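Local coordinates for protein cellobiose 2-epimerase (Caldibacillus thermoamylovorans, PDB 5ZHB) that probably interconverts the 2-epimers of the reducing-end sugar in beta-1,4-linked disaccharides, as in the conversion of cellobiose to glucosyl-mannose, at residues A[341-346]-A[350-355]; A[355-358]-A[362-365]. One frame throughout, in Å; residues are numbered along the deposited sequence.

Contact 1: A[341-346]-A[350-355]; sequences TYMIDS and GEWYWS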
ATOM      1  N   THR A 341     -10.057  -8.228  18.716  1.00 31.27           N
ATOM      2  CA  THR A 341     -11.127  -9.168  18.986  1.00 28.57           C
ATOM      3  C   THR A 341     -11.424 -10.069  17.790  1.00 29.82           C
ATOM      4  O   THR A 341     -11.738 -11.228  18.024  1.00 28.69           O
ATOM      5  CB  THR A 341     -12.412  -8.504  19.464  1.00 30.95           C
ATOM      6  OG1 THR A 341     -11.975  -7.779  20.595  1.00 29.50           O
ATOM      7  CG2 THR A 341     -13.497  -9.503  19.843  1.00 31.78           C
ATOM      8  N   TYR A 342     -11.400  -9.562  16.550  1.00 25.05           N
ATOM      9  CA  TYR A 342     -11.910 -10.318  15.431  1.00 25.05           C
ATOM     10  C   TYR A 342     -10.905 -10.566  14.312  1.00 23.98           C
ATOM     11  O   TYR A 342     -11.105 -11.513  13.557  1.00 25.05           O
ATOM     12  CB  TYR A 342     -13.116  -9.592  14.824  1.00 30.44           C
ATOM     13  CG  TYR A 342     -14.278  -9.432  15.792  1.00 33.69           C
ATOM     14  CD1 TYR A 342     -15.070 -10.524  16.131  1.00 38.10           C
ATOM     15  CD2 TYR A 342     -14.591  -8.203  16.364  1.00 37.08           C
ATOM     16  CE1 TYR A 342     -16.123 -10.405  17.025  1.00 35.13           C
ATOM     17  CE2 TYR A 342     -15.660  -8.067  17.243  1.00 37.97           C
ATOM     18  CZ  TYR A 342     -16.425  -9.174  17.569  1.00 39.23           C
ATOM     19  OH  TYR A 342     -17.482  -9.084  18.423  1.00 41.03           O
ATOM     20  N   MET A 343      -9.899  -9.711  14.145  1.00 22.56           N
ATOM     21  CA  MET A 343      -9.092  -9.718  12.930  1.00 24.58           C
ATOM     22  C   MET A 343      -7.757 -10.422  13.141  1.00 22.46           C
ATOM     23  O   MET A 343      -7.225 -10.994  12.195  1.00 20.43           O
ATOM     24  CB  MET A 343      -8.795  -8.285  12.465  1.00 26.53           C
ATOM     25  CG  MET A 343      -8.224  -8.123  11.038  1.00 27.46           C
ATOM     26  SD  MET A 343      -9.338  -8.554   9.678  1.00 31.38           S
ATOM     27  CE  MET A 343     -10.509  -7.204   9.924  1.00 32.47           C
ATOM     28  N   ILE A 344      -7.178 -10.347  14.352  1.00 24.70           N
ATOM     29  CA  ILE A 344      -5.883 -10.977  14.590  1.00 24.65           C
ATOM     30  C   ILE A 344      -6.145 -12.452  14.906  1.00 24.59           C
ATOM     31  O   ILE A 344      -6.900 -12.747  15.814  1.00 24.33           O
ATOM     32  CB  ILE A 344      -5.086 -10.284  15.712  1.00 25.38           C
ATOM     33  CG1 ILE A 344      -4.834  -8.804  15.404  1.00 25.28           C
ATOM     34  CG2 ILE A 344      -3.765 -11.039  15.974  1.00 24.26           C
ATOM     35  CD1 ILE A 344      -3.898  -8.090  16.368  1.00 25.95           C
ATOM     36  N   ASP A 345      -5.515 -13.351  14.156  1.00 24.39           N
ATOM     37  CA  ASP A 345      -5.781 -14.788  14.225  1.00 23.36           C
ATOM     38  C   ASP A 345      -5.113 -15.310  15.492  1.00 23.93           C
ATOM     39  O   ASP A 345      -3.965 -14.992  15.722  1.00 27.79           O
ATOM     40  CB  ASP A 345      -5.173 -15.466  13.009  1.00 23.18           C
ATOM     41  CG  ASP A 345      -5.577 -16.904  12.750  1.00 22.83           C
ATOM     42  OD1 ASP A 345      -6.159 -17.525  13.670  1.00 26.92           O
ATOM     43  OD2 ASP A 345      -5.428 -17.331  11.609  1.00 24.17           O
ATOM     44  N   SER A 346      -5.807 -16.099  16.306  1.00 26.74           N
ATOM     45  CA  SER A 346      -5.141 -16.652  17.473  1.00 34.01           C
ATOM     46  C   SER A 346      -4.709 -18.103  17.236  1.00 31.28           C
ATOM     47  O   SER A 346      -4.147 -18.732  18.130  1.00 29.42           O
ATOM     48  CB  SER A 346      -5.974 -16.491  18.694  1.00 35.98           C
ATOM     49  OG  SER A 346      -7.177 -17.209  18.522  1.00 38.28           O
ATOM     50  N   GLY A 350      -0.848 -18.692  12.591  1.00 27.05           N
ATOM     51  CA  GLY A 350      -1.644 -17.640  11.968  1.00 27.33           C
ATOM     52  C   GLY A 350      -1.011 -16.251  12.041  1.00 24.55           C
ATOM     53  O   GLY A 350       0.073 -16.039  12.603  1.00 23.83           O
ATOM     54  N   GLU A 351      -1.701 -15.275  11.420  1.00 21.70           N
ATOM     55  CA  GLU A 351      -1.247 -13.891  11.450  1.00 22.70           C
ATOM     56  C   GLU A 351      -2.492 -13.032  11.644  1.00 23.23           C
ATOM     57  O   GLU A 351      -3.164 -13.130  12.669  1.00 24.25           O
ATOM     58  CB  GLU A 351      -0.419 -13.682  10.173  1.00 22.07           C
ATOM     59  CG  GLU A 351       0.266 -12.330  10.026  1.00 21.18           C
ATOM     60  CD  GLU A 351      -0.262 -11.364   8.954  1.00 20.32           C
ATOM     61  OE1 GLU A 351       0.470 -10.412   8.653  1.00 21.95           O
ATOM     62  OE2 GLU A 351      -1.390 -11.527   8.474  1.00 20.67           O
ATOM     63  N   TRP A 352      -2.882 -12.329  10.577  1.00 22.61           N
ATOM     64  CA  TRP A 352      -4.164 -11.650  10.531  1.00 21.10           C
ATOM     65  C   TRP A 352      -5.039 -12.307   9.465  1.00 19.09           C
ATOM     66  O   TRP A 352      -4.606 -12.715   8.389  1.00 19.76           O
ATOM     67  CB  TRP A 352      -3.972 -10.147  10.233  1.00 21.02           C
ATOM     68  CG  TRP A 352      -3.259  -9.329  11.287  1.00 22.70           C
ATOM     69  CD1 TRP A 352      -2.322  -9.705  12.198  1.00 22.63           C
ATOM     70  CD2 TRP A 352      -3.483  -7.919  11.529  1.00 22.00           C
ATOM     71  NE1 TRP A 352      -1.945  -8.646  12.984  1.00 22.18           N
ATOM     72  CE2 TRP A 352      -2.647  -7.531  12.595  1.00 21.33           C
ATOM     73  CE3 TRP A 352      -4.329  -6.966  10.960  1.00 22.18           C
ATOM     74  CZ2 TRP A 352      -2.617  -6.228  13.081  1.00 20.95           C
ATOM     75  CZ3 TRP A 352      -4.300  -5.677  11.446  1.00 22.33           C
ATOM     76  CH2 TRP A 352      -3.483  -5.320  12.504  1.00 22.71           C
ATOM     77  N   TYR A 353      -6.335 -12.343   9.730  1.00 20.80           N
ATOM     78  CA  TYR A 353      -7.262 -12.735   8.687  1.00 20.00           C
ATOM     79  C   TYR A 353      -7.362 -11.661   7.604  1.00 20.30           C
ATOM     80  O   TYR A 353      -7.138 -10.479   7.854  1.00 20.09           O
ATOM     81  CB  TYR A 353      -8.644 -12.923   9.284  1.00 22.23           C
ATOM     82  CG  TYR A 353      -8.736 -13.962  10.378  1.00 22.45           C
ATOM     83  CD1 TYR A 353      -8.435 -15.302  10.137  1.00 25.90           C
ATOM     84  CD2 TYR A 353      -9.258 -13.613  11.620  1.00 24.92           C
ATOM     85  CE1 TYR A 353      -8.547 -16.246  11.152  1.00 27.01           C
ATOM     86  CE2 TYR A 353      -9.394 -14.548  12.628  1.00 25.83           C
ATOM     87  CZ  TYR A 353      -9.076 -15.867  12.379  1.00 28.66           C
ATOM     88  OH  TYR A 353      -9.254 -16.747  13.393  1.00 28.75           O
ATOM     89  N   TRP A 354      -7.690 -12.100   6.391  1.00 19.19           N
ATOM     90  CA  TRP A 354      -7.905 -11.205   5.277  1.00 21.84           C
ATOM     91  C   TRP A 354      -9.049 -10.251   5.614  1.00 22.46           C
ATOM     92  O   TRP A 354      -8.954  -9.036   5.437  1.00 20.64           O
ATOM     93  CB  TRP A 354      -8.231 -12.034   4.028  1.00 24.20           C
ATOM     94  CG  TRP A 354      -8.431 -11.195   2.789  1.00 28.49           C
ATOM     95  CD1 TRP A 354      -9.480 -10.347   2.554  1.00 33.19           C
ATOM     96  CD2 TRP A 354      -7.616 -11.147   1.607  1.00 29.44           C
ATOM     97  NE1 TRP A 354      -9.343  -9.728   1.345  1.00 33.84           N
ATOM     98  CE2 TRP A 354      -8.233 -10.230   0.722  1.00 35.23           C
ATOM     99  CE3 TRP A 354      -6.460 -11.807   1.197  1.00 32.04           C
ATOM    100  CZ2 TRP A 354      -7.721  -9.949  -0.540  1.00 36.62           C
ATOM    101  CZ3 TRP A 354      -5.975 -11.563  -0.066  1.00 39.48           C
ATOM    102  CH2 TRP A 354      -6.601 -10.651  -0.926  1.00 45.24           C
ATOM    103  N   SER A 355     -10.163 -10.832   6.069  1.00 20.47           N
ATOM    104  CA  SER A 355     -11.339 -10.034   6.378  1.00 20.95           C
ATOM    105  C   SER A 355     -12.223 -10.766   7.373  1.00 23.97           C
ATOM    106  O   SER A 355     -12.011 -11.954   7.634  1.00 23.93           O
ATOM    107  CB  SER A 355     -12.082  -9.641   5.107  1.00 21.50           C
ATOM    108  OG  SER A 355     -12.504 -10.762   4.350  1.00 22.91           O
TER
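With I344 CG1 turned beside its own backbone N (chi1 -59°), the isoleucine branch comes over one face of the W352 indole: CG1 sits 3.9 Å from the centroid of the five-membered ring, a CH-pi contact. D345 CB already lies over a face of the Y353 ring, 4.1 Å from its centroid, and with CG anti to the backbone N (chi1 -168°) the carboxylate is laid along that ring, D345 CG 3.4 Å from Y353 CE1. Between these two pairs the backbones form a single antiparallel beta bridge, I344 with W352. Its bonds are Y353 N to M343 O, 2.9 Å and nearly linear with the carbonyl (172°), and D345 N to E351 O, 2.8 Å. E351 O takes a second bond, from H15. The bend of M343 at chi2 brings its SD to 3.4 Å from Y353 O, with S355 CA next to it, while CG meets W352 CE3. E11 accepts from W352 NE1. In this (alpha/alpha)6 barrel the chain leaving helix 326-343 is thus tied to the loop before strand 355-356 by two backbone bonds, flanked by an apolar indole side and a tyrosine side where R347, salt-bridged to D345 OD2, probably balances the buried aspartate charge.

Contact 2: A[355-358]-A[362-365]; sequences SVEA and PTKR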
ATOM      1  N   SER A 355     -10.163 -10.832   6.069  1.00 20.47           N
ATOM      2  CA  SER A 355     -11.339 -10.034   6.378  1.00 20.95           C
ATOM      3  C   SER A 355     -12.223 -10.766   7.373  1.00 23.97           C
ATOM      4  O   SER A 355     -12.011 -11.954   7.634  1.00 23.93           O
ATOM      5  CB  SER A 355     -12.082  -9.641   5.107  1.00 21.50           C
ATOM      6  OG  SER A 355     -12.504 -10.762   4.350  1.00 22.91           O
ATOM      7  N   VAL A 356     -13.184 -10.026   7.925  1.00 23.37           N
ATOM      8  CA  VAL A 356     -14.192 -10.553   8.828  1.00 26.49           C
ATOM      9  C   VAL A 356     -15.572 -10.178   8.295  1.00 27.45           C
ATOM     10  O   VAL A 356     -15.791  -9.055   7.854  1.00 28.02           O
ATOM     11  CB  VAL A 356     -14.000 -10.066  10.272  1.00 26.72           C
ATOM     12  CG1 VAL A 356     -15.076 -10.635  11.182  1.00 27.57           C
ATOM     13  CG2 VAL A 356     -12.607 -10.398  10.781  1.00 26.39           C
ATOM     14  N   GLU A 357     -16.483 -11.153   8.284  1.00 30.41           N
ATOM     15  CA  GLU A 357     -17.863 -10.928   7.866  1.00 33.70           C
ATOM     16  C   GLU A 357     -18.638 -10.185   8.963  1.00 35.07           C
ATOM     17  O   GLU A 357     -18.160 -10.060  10.096  1.00 31.51           O
ATOM     18  CB  GLU A 357     -18.544 -12.264   7.574  1.00 37.30           C
ATOM     19  CG  GLU A 357     -17.839 -13.132   6.529  1.00 39.64           C
ATOM     20  CD  GLU A 357     -17.692 -12.488   5.169  1.00 39.75           C
ATOM     21  OE1 GLU A 357     -18.670 -11.825   4.771  1.00 46.79           O
ATOM     22  OE2 GLU A 357     -16.629 -12.605   4.518  1.00 36.44           O
ATOM     23  N   ALA A 358     -19.845  -9.687   8.621  1.00 41.30           N
ATOM     24  CA  ALA A 358     -20.682  -8.916   9.541  1.00 38.96           C
ATOM     25  C   ALA A 358     -21.088  -9.740  10.758  1.00 41.51           C
ATOM     26  O   ALA A 358     -21.278  -9.186  11.838  1.00 44.92           O
ATOM     27  CB  ALA A 358     -21.900  -8.397   8.829  1.00 40.92           C
ATOM     28  N   PRO A 362     -14.434 -15.057  10.525  1.00 34.60           N
ATOM     29  CA  PRO A 362     -13.384 -14.850   9.522  1.00 32.26           C
ATOM     30  C   PRO A 362     -13.804 -15.278   8.115  1.00 30.30           C
ATOM     31  O   PRO A 362     -14.386 -16.339   7.920  1.00 25.52           O
ATOM     32  CB  PRO A 362     -12.178 -15.653  10.039  1.00 30.94           C
ATOM     33  CG  PRO A 362     -12.512 -16.005  11.488  1.00 34.71           C
ATOM     34  CD  PRO A 362     -14.021 -15.939  11.631  1.00 31.80           C
ATOM     35  N   THR A 363     -13.455 -14.461   7.112  1.00 26.94           N
ATOM     36  CA  THR A 363     -13.634 -14.831   5.724  1.00 27.30           C
ATOM     37  C   THR A 363     -12.578 -15.889   5.399  1.00 25.60           C
ATOM     38  O   THR A 363     -11.408 -15.723   5.740  1.00 24.54           O
ATOM     39  CB  THR A 363     -13.495 -13.597   4.832  1.00 27.75           C
ATOM     40  OG1 THR A 363     -14.269 -12.513   5.361  1.00 29.61           O
ATOM     41  CG2 THR A 363     -13.845 -13.896   3.389  1.00 29.20           C
ATOM     42  N   LYS A 364     -12.966 -16.922   4.664  1.00 25.76           N
ATOM     43  CA  LYS A 364     -12.084 -18.068   4.440  1.00 29.71           C
ATOM     44  C   LYS A 364     -11.229 -17.822   3.212  1.00 28.16           C
ATOM     45  O   LYS A 364     -11.418 -18.438   2.173  1.00 34.25           O
ATOM     46  CB  LYS A 364     -12.863 -19.382   4.317  1.00 30.27           C
ATOM     47  CG  LYS A 364     -13.518 -19.783   5.604  1.00 35.81           C
ATOM     48  CD  LYS A 364     -14.233 -21.126   5.501  1.00 43.14           C
ATOM     49  CE  LYS A 364     -14.638 -21.662   6.831  1.00 47.33           C
ATOM     50  NZ  LYS A 364     -15.416 -20.665   7.560  1.00 53.17           N
ATOM     51  N   ARG A 365     -10.323 -16.864   3.350  1.00 30.06           N
ATOM     52  CA  ARG A 365      -9.456 -16.401   2.292  1.00 29.19           C
ATOM     53  C   ARG A 365      -8.038 -16.571   2.794  1.00 22.56           C
ATOM     54  O   ARG A 365      -7.844 -16.672   4.005  1.00 23.81           O
ATOM     55  CB  ARG A 365      -9.650 -14.895   2.060  1.00 35.21           C
ATOM     56  CG  ARG A 365     -10.916 -14.550   1.301  1.00 43.55           C
ATOM     57  CD  ARG A 365     -10.730 -13.276   0.526  1.00 46.33           C
ATOM     58  NE  ARG A 365      -9.696 -13.492  -0.492  1.00 52.80           N
ATOM     59  CZ  ARG A 365      -9.474 -12.646  -1.478  1.00 58.98           C
ATOM     60  NH1 ARG A 365     -10.291 -11.619  -1.640  1.00 54.46           N
ATOM     61  NH2 ARG A 365      -8.456 -12.843  -2.303  1.00 62.50           N
TER
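A hairpin-like return follows strand 355-356, the edge strand of an antiparallel sheet: the chain coming back as a loop meets that strand through a single bridge, V356 with P362, whose CA atoms are 4.4 Å apart. Next to it, T363 N donates to S355 O at 2.9 Å; the N-H...O angle is 170°, although the donor stands above the carbonyl plane. The T363 hydroxyl fastens the side chains: S355 OG donates to T363 OG1 at 2.7 Å, and T363 OG1 donates in turn to E357 OE2 at 2.5 Å, reaching the anti side of the carboxylate 32° out of its plane. A chain bent at chi2 (-59°) curls E357 back to this hydroxyl, and the two side chains cross at about a right angle. A valine in place of T363 would probably leave S355 OG and E357 OE2 each without its hydroxyl mate and the glutamate end more able to turn. On its other flank the strand bonds through V356 to R304 of strand 299-305. Paired on one side with a sheet strand and on the other with a returning loop held by one bridge, strand 355-356 forms the outer margin of the antiparallel sheet.

In the fold
Contact 1 is the more buried: 6 of its 10 touching residues are buried, against 2 of 5 in contact 2, and it buries 504 Å² against 231 Å². Both centres lie about equally far from the chain's centre (about 19 and 20 Å), contact 1 at the end of helix 326-343, contact 2 at an outermost sheet strand. S355, first residue of strand 355-356, ends one segment of contact 1 and begins contact 2. Each has one backbone bridge, but contact 1 surrounds it with aromatic and aliphatic packing against helices 2-21 and 306-323, whereas contact 2 adds to its backbone bond a side-chain relay from S355 through T363 to E357. They also touch directly: Y353 CZ lies 3.6 Å from P362 CG, and R365 forms a cation-pi pair with W354.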